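Local atomic coordinates of programmed cell death 6-interacting protein (Homo sapiens, PDB entry 5WA1), a protein that takes part in sorting cargo into multivesicular bodies, in membrane repair and in cytokinesis, and binds CHMP4 proteins of the ESCRT-III machinery through its Bro1 domain. Residues Val28-Ser34 against Thr115-Phe120; Gly138-Ser142 against Val188-Leu192; Ala238-Ala242 against Met273-Ala277; Ala301-Ile305 against Phe321-Asn326. All blocks are in the same frame, centred on the assembly; numbering follows the deposited sequence.

How the interactions relate
All four contacts lie in the Bro1 domain and follow one another along the chain, none nested within another. Interactions 1 and 2 have centres about 15 Å apart and touch, because Trp116 of the first donates its ring N-H to Glu140 in the helix 137-157 of the second. Interactions 3 and 4, with centres about 13 Å apart, meet through helix 262-287, whose Ala275 and Asn276 touch helices 291-311 and 319-340. The two pairs occupy opposite sides of the chain's centre; interactions 2 and 4 are about 47 Å apart between centres. One elongated domain thus joins a mixed strand-and-helix part to an all-helical part, the latter within the region that binds CHMP4 proteins.

Interaction 1 (Val28-Ser34 against Thr115-Phe120); sequences VQLKKTS and TWKDAF
Thr33 and Trp116 form a single beta bridge where the extended N-terminal segment 28-34 of the Bro1 domain runs roughly antiparallel to the end of strand 114-117, laying the start of the chain beside a two-stranded antiparallel sheet. The packed part is centred on the indole. Thr33 CB sits over one face of the six-membered ring of Trp116, 3.5 Å from its centroid and nearly on the ring normal, a CH-pi contact, while Lys31 CB comes up at the ring edge. The indole N-H is taken by Glu140, which helps to fix the rotation of the ring. At the far end Val28 CG1 rests 3.7 Å from Phe120 CZ, and Ala119 CB fits beside Lys31 CG.

Lys31 is buried. Its chain bends at both outer torsions (chi3 60°, chi4 48°), which brings NZ back to Lys117 O, in a hydrogen bond modelled so short that its exact length is doubtful; a salt bridge to Asp199 gives the ammonium group a second partner. The solvent side is looser: Lys32 and Lys117 lie side by side, pointing the same way, with like-charged NZ atoms 3.9 Å apart, an approach that probably costs some energy. Beneath them the backbone stays tied, Lys117 N donating to Lys32 O at 3.0 Å. Thr115 O accepts two bonds from opposite faces of its carbonyl plane: Thr33 OG1 at 2.7 Å, lying 36° out of that plane, and Ser34 N at 3.2 Å.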
loop_
_atom_site.group_PDB
_atom_site.type_symbol
_atom_site.label_atom_id
_atom_site.label_comp_id
_atom_site.label_asym_id
_atom_site.label_seq_id
_atom_site.Cartn_x
_atom_site.Cartn_y
_atom_site.Cartn_z
ATOM N N VAL A 28 -5.824 -3.574 -3.514
ATOM C CA VAL A 28 -5.417 -4.434 -4.618
ATOM C C VAL A 28 -6.093 -5.789 -4.450
ATOM O O VAL A 28 -6.116 -6.342 -3.346
ATOM C CB VAL A 28 -3.885 -4.585 -4.665
ATOM C CG1 VAL A 28 -3.457 -5.455 -5.838
ATOM C CG2 VAL A 28 -3.226 -3.207 -4.739
ATOM N N GLN A 29 -6.644 -6.316 -5.542
ATOM C CA GLN A 29 -7.217 -7.656 -5.518
ATOM C C GLN A 29 -6.114 -8.711 -5.462
ATOM O O GLN A 29 -5.020 -8.523 -6.000
ATOM C CB GLN A 29 -8.100 -7.883 -6.747
ATOM C CG GLN A 29 -9.332 -6.989 -6.787
ATOM C CD GLN A 29 -10.303 -7.280 -5.652
ATOM O OE1 GLN A 29 -10.332 -6.567 -4.644
ATOM N NE2 GLN A 29 -11.110 -8.323 -5.815
ATOM N N LEU A 30 -6.410 -9.828 -4.795
ATOM C CA LEU A 30 -5.443 -10.905 -4.666
ATOM C C LEU A 30 -5.372 -11.713 -5.960
ATOM O O LEU A 30 -6.345 -11.815 -6.710
ATOM C CB LEU A 30 -5.813 -11.825 -3.496
ATOM C CG LEU A 30 -5.363 -11.464 -2.070
ATOM C CD1 LEU A 30 -5.957 -10.153 -1.576
ATOM C CD2 LEU A 30 -5.710 -12.593 -1.115
ATOM N N LYS A 31 -4.198 -12.288 -6.218
ATOM C CA LYS A 31 -4.033 -13.188 -7.352
ATOM C C LYS A 31 -4.615 -14.555 -7.023
ATOM O O LYS A 31 -4.538 -15.020 -5.885
ATOM C CB LYS A 31 -2.555 -13.323 -7.723
ATOM C CG LYS A 31 -1.898 -12.007 -8.136
ATOM C CD LYS A 31 -0.375 -12.117 -8.239
ATOM C CE LYS A 31 0.070 -13.157 -9.263
ATOM N NZ LYS A 31 -0.623 -13.041 -10.579
ATOM N N LYS A 32 -5.209 -15.192 -8.025
ATOM C CA LYS A 32 -5.746 -16.534 -7.882
ATOM C C LYS A 32 -4.714 -17.553 -8.351
ATOM O O LYS A 32 -3.877 -17.270 -9.214
ATOM C CB LYS A 32 -7.040 -16.680 -8.688
ATOM C CG LYS A 32 -8.140 -15.718 -8.278
ATOM C CD LYS A 32 -9.302 -15.781 -9.250
ATOM C CE LYS A 32 -10.266 -14.623 -9.046
ATOM N NZ LYS A 32 -11.293 -14.586 -10.124
ATOM N N THR A 33 -4.766 -18.744 -7.763
ATOM C CA THR A 33 -3.848 -19.799 -8.155
ATOM C C THR A 33 -4.593 -21.123 -8.153
ATOM O O THR A 33 -5.610 -21.282 -7.471
ATOM C CB THR A 33 -2.620 -19.866 -7.226
ATOM O OG1 THR A 33 -1.732 -20.903 -7.667
ATOM C CG2 THR A 33 -3.042 -20.140 -5.793
ATOM N N SER A 34 -4.090 -22.063 -8.941
ATOM C CA SER A 34 -4.672 -23.392 -8.973
ATOM C C SER A 34 -4.122 -24.232 -7.827
ATOM O O SER A 34 -3.002 -24.017 -7.355
ATOM C CB SER A 34 -4.378 -24.058 -10.312
ATOM O OG SER A 34 -3.003 -23.934 -10.619
ATOM N N THR A 115 0.745 -22.271 -10.944
ATOM C CA THR A 115 -0.000 -21.527 -11.947
ATOM C C THR A 115 -0.745 -20.401 -11.254
ATOM O O THR A 115 -1.521 -20.650 -10.327
ATOM C CB THR A 115 -0.976 -22.437 -12.691
ATOM O OG1 THR A 115 -0.245 -23.493 -13.321
ATOM C CG2 THR A 115 -1.735 -21.651 -13.747
ATOM N N TRP A 116 -0.507 -19.172 -11.707
ATOM C CA TRP A 116 -1.103 -17.981 -11.120
ATOM C C TRP A 116 -1.716 -17.130 -12.218
ATOM O O TRP A 116 -1.213 -17.080 -13.345
ATOM C CB TRP A 116 -0.074 -17.152 -10.354
ATOM C CG TRP A 116 0.371 -17.780 -9.078
ATOM C CD1 TRP A 116 1.291 -18.777 -8.929
ATOM C CD2 TRP A 116 -0.079 -17.443 -7.761
ATOM N NE1 TRP A 116 1.440 -19.087 -7.598
ATOM C CE2 TRP A 116 0.610 -18.283 -6.859
ATOM C CE3 TRP A 116 -0.997 -16.518 -7.255
ATOM C CZ2 TRP A 116 0.411 -18.221 -5.481
ATOM C CZ3 TRP A 116 -1.193 -16.459 -5.883
ATOM C CH2 TRP A 116 -0.495 -17.307 -5.016
ATOM N N LYS A 117 -2.802 -16.490 -11.877
ATOM C CA LYS A 117 -3.511 -15.646 -12.781
ATOM C C LYS A 117 -3.174 -14.172 -12.519
ATOM O O LYS A 117 -2.821 -13.804 -11.425
ATOM C CB LYS A 117 -4.974 -15.893 -12.572
ATOM C CG LYS A 117 -5.858 -15.373 -13.659
ATOM C CD LYS A 117 -7.297 -15.534 -13.254
ATOM C CE LYS A 117 -8.185 -14.781 -14.213
ATOM N NZ LYS A 117 -9.457 -14.404 -13.553
ATOM N N ASP A 118 -3.254 -13.341 -13.545
ATOM C CA ASP A 118 -2.966 -11.919 -13.373
ATOM C C ASP A 118 -3.990 -11.279 -12.446
ATOM O O ASP A 118 -5.193 -11.533 -12.554
ATOM C CB ASP A 118 -2.967 -11.209 -14.725
ATOM C CG ASP A 118 -2.353 -9.823 -14.655
ATOM O OD1 ASP A 118 -3.081 -8.859 -14.326
ATOM O OD2 ASP A 118 -1.139 -9.696 -14.925
ATOM N N ALA A 119 -3.504 -10.433 -11.525
ATOM C CA ALA A 119 -4.405 -9.759 -10.601
ATOM C C ALA A 119 -5.287 -8.737 -11.309
ATOM O O ALA A 119 -6.393 -8.443 -10.835
ATOM C CB ALA A 119 -3.608 -9.075 -9.490
ATOM N N PHE A 120 -4.827 -8.188 -12.436
ATOM C CA PHE A 120 -5.487 -7.051 -13.071
ATOM C C PHE A 120 -6.021 -7.367 -14.457
ATOM O O PHE A 120 -7.173 -7.034 -14.759
ATOM C CB PHE A 120 -4.520 -5.859 -13.161
ATOM C CG PHE A 120 -3.910 -5.478 -11.848
ATOM C CD1 PHE A 120 -4.712 -5.141 -10.771
ATOM C CD2 PHE A 120 -2.532 -5.464 -11.690
ATOM C CE1 PHE A 120 -4.153 -4.788 -9.567
ATOM C CE2 PHE A 120 -1.965 -5.125 -10.479
ATOM C CZ PHE A 120 -2.776 -4.781 -9.418
#

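Interaction 2 (Gly138-Ser142 against Val188-Leu192); sequences GYEKS and VLSAL
In the Bro1 domain the first turn of helix 137-157 lies beside the last turn of helix 164-191, the two chains running in roughly opposite directions, and Gly138 and Ala191 make the close approach with CA atoms 4.7 Å apart. Ala191 CB lies 4.0 Å from Gly138 CA; with no side chain on Gly138, the two backbones approach closely here. Leu192, the first residue to leave helical angles, sends its side chain back into the joint. Its CD1 touches Tyr139 CA at 3.8 Å, and its CD2 approaches Tyr139 CD1 at 3.9 Å. Tyr139 CG lies anti to the backbone N (chi1 -179°), which sets the ring across the leucine at a slant; its OH is bonded to Leu132 O, and its ring meets Trp116 edge-to-face. One turn further on, Ser142 OG faces the methyl groups, 4.1 Å from Val188 CG2.

No hydrogen bond crosses between the segments. Contact therefore rests on van der Waals fit and the burial of apolar surface, with the tyrosine hydroxyl turned to a strand carbonyl and the leucine filling the joint where its helix ends.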
loop_
_atom_site.group_PDB
_atom_site.type_symbol
_atom_site.label_atom_id
_atom_site.label_comp_id
_atom_site.label_asym_id
_atom_site.label_seq_id
_atom_site.Cartn_x
_atom_site.Cartn_y
_atom_site.Cartn_z
ATOM N N GLY A 138 10.830 -19.231 -6.681
ATOM C CA GLY A 138 10.873 -17.778 -6.717
ATOM C C GLY A 138 9.593 -17.168 -7.255
ATOM O O GLY A 138 9.155 -16.111 -6.792
ATOM N N TYR A 139 8.979 -17.825 -8.240
ATOM C CA TYR A 139 7.687 -17.376 -8.752
ATOM C C TYR A 139 6.610 -17.489 -7.681
ATOM O O TYR A 139 5.808 -16.567 -7.491
ATOM C CB TYR A 139 7.307 -18.198 -9.985
ATOM C CG TYR A 139 5.996 -17.818 -10.650
ATOM C CD1 TYR A 139 5.677 -16.491 -10.911
ATOM C CD2 TYR A 139 5.099 -18.803 -11.062
ATOM C CE1 TYR A 139 4.483 -16.150 -11.540
ATOM C CE2 TYR A 139 3.909 -18.475 -11.691
ATOM C CZ TYR A 139 3.604 -17.150 -11.926
ATOM O OH TYR A 139 2.418 -16.837 -12.558
ATOM N N GLU A 140 6.576 -18.622 -6.973
ATOM C CA GLU A 140 5.586 -18.807 -5.919
ATOM C C GLU A 140 5.764 -17.770 -4.818
ATOM O O GLU A 140 4.796 -17.117 -4.407
ATOM C CB GLU A 140 5.680 -20.230 -5.356
ATOM C CG GLU A 140 4.793 -20.484 -4.148
ATOM C CD GLU A 140 3.366 -20.860 -4.515
ATOM O OE1 GLU A 140 2.952 -20.642 -5.676
ATOM O OE2 GLU A 140 2.655 -21.396 -3.632
ATOM N N LYS A 141 7.000 -17.600 -4.332
ATOM C CA LYS A 141 7.297 -16.554 -3.352
ATOM C C LYS A 141 6.773 -15.193 -3.798
ATOM O O LYS A 141 6.163 -14.456 -3.009
ATOM C CB LYS A 141 8.808 -16.459 -3.118
ATOM C CG LYS A 141 9.435 -17.602 -2.350
ATOM C CD LYS A 141 10.954 -17.577 -2.496
ATOM C CE LYS A 141 11.524 -16.190 -2.216
ATOM N NZ LYS A 141 12.964 -16.098 -2.602
ATOM N N SER A 142 7.032 -14.826 -5.058
ATOM C CA SER A 142 6.673 -13.488 -5.525
ATOM C C SER A 142 5.166 -13.287 -5.540
ATOM O O SER A 142 4.675 -12.213 -5.172
ATOM C CB SER A 142 7.243 -13.245 -6.924
ATOM O OG SER A 142 8.649 -13.142 -6.887
ATOM N N VAL A 188 11.793 -9.746 -8.450
ATOM C CA VAL A 188 10.973 -10.632 -9.269
ATOM C C VAL A 188 11.721 -11.096 -10.517
ATOM O O VAL A 188 11.528 -12.230 -10.975
ATOM C CB VAL A 188 9.640 -9.940 -9.626
ATOM C CG1 VAL A 188 9.878 -8.713 -10.495
ATOM C CG2 VAL A 188 8.682 -10.918 -10.297
ATOM N N LEU A 189 12.598 -10.254 -11.076
ATOM C CA LEU A 189 13.225 -10.591 -12.352
ATOM C C LEU A 189 14.256 -11.702 -12.189
ATOM O O LEU A 189 14.266 -12.668 -12.966
ATOM C CB LEU A 189 13.852 -9.347 -12.973
ATOM C CG LEU A 189 12.812 -8.339 -13.465
ATOM C CD1 LEU A 189 13.458 -7.225 -14.283
ATOM C CD2 LEU A 189 11.720 -9.048 -14.262
ATOM N N SER A 190 15.140 -11.585 -11.194
ATOM C CA SER A 190 16.136 -12.631 -10.974
ATOM C C SER A 190 15.494 -13.915 -10.466
ATOM O O SER A 190 16.022 -15.006 -10.700
ATOM C CB SER A 190 17.205 -12.152 -9.994
ATOM O OG SER A 190 16.644 -11.898 -8.716
ATOM N N ALA A 191 14.356 -13.803 -9.776
ATOM C CA ALA A 191 13.678 -14.983 -9.256
ATOM C C ALA A 191 13.026 -15.800 -10.365
ATOM O O ALA A 191 12.959 -17.031 -10.266
ATOM C CB ALA A 191 12.636 -14.570 -8.218
ATOM N N LEU A 192 12.540 -15.148 -11.417
ATOM C CA LEU A 192 11.829 -15.823 -12.492
ATOM C C LEU A 192 12.764 -16.110 -13.661
ATOM O O LEU A 192 13.594 -15.277 -14.036
ATOM C CB LEU A 192 10.639 -14.992 -12.975
ATOM C CG LEU A 192 9.301 -15.148 -12.245
ATOM C CD1 LEU A 192 9.366 -14.614 -10.818
ATOM C CD2 LEU A 192 8.185 -14.464 -13.019
#

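Interaction 3 (Ala238-Ala242 against Met273-Ala277); sequences ANQAA and MQANA
Ala238 and Met273 bring two antiparallel helices of the Bro1 domain together, their local axes only 7.6 Å apart and 159° between their directions. Such closeness depends on small side chains: Ala238, Ala241 and Ala242 on helix 231-252 and Ala277 on helix 262-287 all direct their CB atoms at the facing helix. The CA atoms of Ala242 and Met273 approach to 5.0 Å.

The large bump is Met273. Its chain leaves with CG anti to the carbonyl carbon and then bends at both outer torsions (chi2 -50°, chi3 -73°), so that the methyl group curls into the shallow hollow between Ala238 and Ala241, one turn apart. There CE lies 3.4 Å from Ala238 CA and 3.3 Å from Ala241 CB, the latter tighter than an ordinary carbon contact. Smaller bumps fit from both helices. Ala238 CB settles against the backbone of the opposite helix, 3.7 Å from Ala277 N, and also touches Asn276 CB. Ala242 CB slots between Met273 CB and Gln274 CG, 3.6 Å from the latter, while Ala277 CB lies against the backbone N and CB of Asn239.

At the margin a water bridges the helices, donating to Asn239 OD1 at 3.0 Å and receiving only a weak bond from Gln274 NE2; Asn239 ND2 is held by Gly354 O of a later loop. Around this pair, Phe221 of helix 202-226 packs on Met273 and Asn276, and Ala275 touches Leu304 and Ile305 of helix 291-311 and Phe321 of helix 319-340.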
loop_
_atom_site.group_PDB
_atom_site.type_symbol
_atom_site.label_atom_id
_atom_site.label_comp_id
_atom_site.label_asym_id
_atom_site.label_seq_id
_atom_site.Cartn_x
_atom_site.Cartn_y
_atom_site.Cartn_z
ATOM N N ALA A 238 0.285 17.027 4.899
ATOM C CA ALA A 238 -0.531 17.050 3.691
ATOM C C ALA A 238 0.313 17.319 2.458
ATOM O O ALA A 238 0.115 16.692 1.410
ATOM C CB ALA A 238 -1.639 18.106 3.819
ATOM N N ASN A 239 1.248 18.264 2.554
ATOM C CA ASN A 239 2.064 18.602 1.393
ATOM C C ASN A 239 2.892 17.401 0.951
ATOM O O ASN A 239 3.048 17.139 -0.250
ATOM C CB ASN A 239 2.964 19.789 1.722
ATOM C CG ASN A 239 3.425 20.530 0.484
ATOM O OD1 ASN A 239 2.727 20.564 -0.531
ATOM N ND2 ASN A 239 4.610 21.112 0.553
ATOM N N GLN A 240 3.423 16.652 1.915
ATOM C CA GLN A 240 4.186 15.456 1.577
ATOM C C GLN A 240 3.299 14.391 0.942
ATOM O O GLN A 240 3.720 13.706 0.004
ATOM C CB GLN A 240 4.874 14.905 2.826
ATOM C CG GLN A 240 5.643 13.619 2.552
ATOM C CD GLN A 240 6.737 13.814 1.533
ATOM O OE1 GLN A 240 7.660 14.594 1.748
ATOM N NE2 GLN A 240 6.639 13.108 0.410
ATOM N N ALA A 241 2.082 14.214 1.458
ATOM C CA ALA A 241 1.158 13.273 0.835
ATOM C C ALA A 241 0.849 13.680 -0.598
ATOM O O ALA A 241 0.723 12.826 -1.486
ATOM C CB ALA A 241 -0.126 13.180 1.657
ATOM N N ALA A 242 0.735 14.986 -0.844
ATOM C CA ALA A 242 0.515 15.472 -2.199
ATOM C C ALA A 242 1.647 15.052 -3.119
ATOM O O ALA A 242 1.406 14.617 -4.250
ATOM C CB ALA A 242 0.358 17.007 -2.189
ATOM N N MET A 273 -4.894 16.885 -1.347
ATOM C CA MET A 273 -3.856 17.049 -0.378
ATOM C C MET A 273 -3.212 18.422 -0.506
ATOM O O MET A 273 -2.924 19.028 0.476
ATOM C CB MET A 273 -2.864 15.915 -0.423
ATOM C CG MET A 273 -3.382 14.585 0.079
ATOM S SD MET A 273 -4.195 14.567 1.675
ATOM C CE MET A 273 -2.841 14.766 2.758
ATOM N N GLN A 274 -2.969 18.896 -1.715
ATOM C CA GLN A 274 -2.439 20.250 -1.865
ATOM C C GLN A 274 -3.383 21.275 -1.247
ATOM O O GLN A 274 -2.935 22.209 -0.579
ATOM C CB GLN A 274 -2.187 20.579 -3.339
ATOM C CG GLN A 274 -1.002 19.825 -3.952
ATOM C CD GLN A 274 -0.531 20.430 -5.265
ATOM O OE1 GLN A 274 -1.293 21.094 -5.966
ATOM N NE2 GLN A 274 0.736 20.212 -5.592
ATOM N N ALA A 275 -4.692 21.102 -1.446
ATOM C CA ALA A 275 -5.677 21.998 -0.846
ATOM C C ALA A 275 -5.666 21.918 0.680
ATOM O O ALA A 275 -5.819 22.939 1.365
ATOM C CB ALA A 275 -7.069 21.671 -1.393
ATOM N N ASN A 276 -5.503 20.715 1.239
ATOM C CA ASN A 276 -5.385 20.590 2.686
ATOM C C ASN A 276 -4.149 21.309 3.202
ATOM O O ASN A 276 -4.191 21.944 4.263
ATOM C CB ASN A 276 -5.322 19.117 3.101
ATOM C CG ASN A 276 -6.665 18.462 3.108
ATOM O OD1 ASN A 276 -6.877 17.443 2.455
ATOM N ND2 ASN A 276 -7.574 19.013 3.876
ATOM N N ALA A 277 -3.038 21.205 2.474
ATOM C CA ALA A 277 -1.829 21.912 2.878
ATOM C C ALA A 277 -2.062 23.425 2.885
ATOM O O ALA A 277 -1.681 24.121 3.832
ATOM C CB ALA A 277 -0.683 21.554 1.930
HETATM O O HOH W 1 2.902 19.202 -3.162
#

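Interaction 4 (Ala301-Ile305 against Phe321-Asn326); sequences AAELI and FSDKIN
Ile305 and Ile325 carry most of the apolar contact between helix 291-311 and helix 319-340. Ile305 CG1 meets Ile325 CD1 at 3.7 Å, the two side chains crossing at a slant, and the same CD1 reaches up to Ala301, 4.0 Å from its CB. Ile325 uses its other branch as well: with CG2 anti to the backbone N, that methyl group lies 3.7 Å from Ala302 CB. The second branch of Ile305, CG2, packs on Ser322 CB.

Aromatic contact is supplied by Phe321. Ile305 runs at about a right angle to it, with its CD1 3.7 Å from Phe321 CD2, while Ile325 CD1 sits over the centre of one ring face. That methyl group is thus shared between the phenyl ring of its own helix and the isoleucine of the other. Phe321 also touches Asn276 of helix 262-287.

Polar bonding stays within helix 319-340. Asn326 ND2 donates to Ser322 O at 2.6 Å, from 42° out of the carbonyl plane, and the backbone N of Asn326 reaches the same oxygen from the opposite face; the amide is thereby held at the edge of the contact, its OD1 near Ala302 CB.

With local axes 9.7 Å apart and 156° between their directions, this is an antiparallel helix pair, consistent with the helical folds of the TPR clan, in which the BRO1-like domain is grouped.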
loop_
_atom_site.group_PDB
_atom_site.type_symbol
_atom_site.label_atom_id
_atom_site.label_comp_id
_atom_site.label_asym_id
_atom_site.label_seq_id
_atom_site.Cartn_x
_atom_site.Cartn_y
_atom_site.Cartn_z
ATOM N N ALA A 301 -6.584 26.932 -2.353
ATOM C CA ALA A 301 -7.306 25.740 -1.916
ATOM C C ALA A 301 -8.680 25.651 -2.572
ATOM O O ALA A 301 -9.116 24.565 -2.973
ATOM C CB ALA A 301 -7.443 25.735 -0.387
ATOM N N ALA A 302 -9.386 26.783 -2.676
ATOM C CA ALA A 302 -10.694 26.790 -3.325
ATOM C C ALA A 302 -10.579 26.411 -4.794
ATOM O O ALA A 302 -11.411 25.665 -5.327
ATOM C CB ALA A 302 -11.340 28.176 -3.188
ATOM N N GLU A 303 -9.543 26.914 -5.460
ATOM C CA GLU A 303 -9.329 26.598 -6.869
ATOM C C GLU A 303 -9.062 25.111 -7.059
ATOM O O GLU A 303 -9.633 24.473 -7.956
ATOM C CB GLU A 303 -8.164 27.437 -7.392
ATOM C CG GLU A 303 -7.965 27.443 -8.888
ATOM C CD GLU A 303 -6.986 28.520 -9.309
ATOM O OE1 GLU A 303 -6.414 29.182 -8.412
ATOM O OE2 GLU A 303 -6.797 28.712 -10.528
ATOM N N LEU A 304 -8.187 24.547 -6.219
ATOM C CA LEU A 304 -7.878 23.119 -6.285
ATOM C C LEU A 304 -9.116 22.266 -6.036
ATOM O O LEU A 304 -9.350 21.276 -6.743
ATOM C CB LEU A 304 -6.788 22.779 -5.264
ATOM C CG LEU A 304 -5.386 23.297 -5.582
ATOM C CD1 LEU A 304 -4.485 23.274 -4.336
ATOM C CD2 LEU A 304 -4.777 22.461 -6.717
ATOM N N ILE A 305 -9.925 22.636 -5.041
ATOM C CA ILE A 305 -11.105 21.848 -4.698
ATOM C C ILE A 305 -12.191 21.994 -5.757
ATOM O O ILE A 305 -12.909 21.026 -6.060
ATOM C CB ILE A 305 -11.593 22.239 -3.289
ATOM C CG1 ILE A 305 -10.678 21.609 -2.243
ATOM C CG2 ILE A 305 -13.024 21.794 -3.041
ATOM C CD1 ILE A 305 -10.504 20.098 -2.419
ATOM N N PHE A 321 -15.648 20.038 2.604
ATOM C CA PHE A 321 -14.390 20.775 2.549
ATOM C C PHE A 321 -14.538 22.053 1.730
ATOM O O PHE A 321 -14.007 23.110 2.106
ATOM C CB PHE A 321 -13.309 19.873 1.959
ATOM C CG PHE A 321 -11.912 20.398 2.109
ATOM C CD1 PHE A 321 -11.579 21.268 3.131
ATOM C CD2 PHE A 321 -10.929 20.007 1.217
ATOM C CE1 PHE A 321 -10.282 21.742 3.258
ATOM C CE2 PHE A 321 -9.632 20.472 1.340
ATOM C CZ PHE A 321 -9.307 21.343 2.362
ATOM N N SER A 322 -15.267 21.978 0.612
ATOM C CA SER A 322 -15.461 23.147 -0.240
ATOM C C SER A 322 -16.187 24.264 0.504
ATOM O O SER A 322 -15.808 25.438 0.405
ATOM C CB SER A 322 -16.234 22.748 -1.493
ATOM O OG SER A 322 -16.248 23.801 -2.433
ATOM N N ASP A 323 -17.236 23.910 1.256
ATOM C CA ASP A 323 -17.985 24.894 2.035
ATOM C C ASP A 323 -17.134 25.494 3.145
ATOM O O ASP A 323 -17.240 26.692 3.439
ATOM C CB ASP A 323 -19.234 24.245 2.626
ATOM C CG ASP A 323 -20.203 23.769 1.566
ATOM O OD1 ASP A 323 -20.117 24.257 0.420
ATOM O OD2 ASP A 323 -21.049 22.904 1.879
ATOM N N LYS A 324 -16.303 24.674 3.791
ATOM C CA LYS A 324 -15.422 25.180 4.838
ATOM C C LYS A 324 -14.455 26.216 4.277
ATOM O O LYS A 324 -14.259 27.286 4.865
ATOM C CB LYS A 324 -14.668 24.018 5.482
ATOM C CG LYS A 324 -13.782 24.414 6.647
ATOM C CD LYS A 324 -13.273 23.185 7.398
ATOM C CE LYS A 324 -12.382 22.312 6.530
ATOM N NZ LYS A 324 -11.958 21.068 7.239
ATOM N N ILE A 325 -13.856 25.918 3.126
ATOM C CA ILE A 325 -12.916 26.841 2.492
ATOM C C ILE A 325 -13.614 28.140 2.129
ATOM O O ILE A 325 -13.123 29.238 2.416
ATOM C CB ILE A 325 -12.283 26.187 1.250
ATOM C CG1 ILE A 325 -11.393 25.017 1.642
ATOM C CG2 ILE A 325 -11.504 27.223 0.421
ATOM C CD1 ILE A 325 -10.994 24.148 0.439
ATOM N N ASN A 326 -14.773 28.034 1.485
ATOM C CA ASN A 326 -15.422 29.232 0.980
ATOM C C ASN A 326 -16.067 30.047 2.095
ATOM O O ASN A 326 -16.147 31.272 1.986
ATOM C CB ASN A 326 -16.418 28.844 -0.111
ATOM C CG ASN A 326 -15.715 28.407 -1.392
ATOM O OD1 ASN A 326 -15.170 29.233 -2.122
ATOM N ND2 ASN A 326 -15.692 27.104 -1.648
#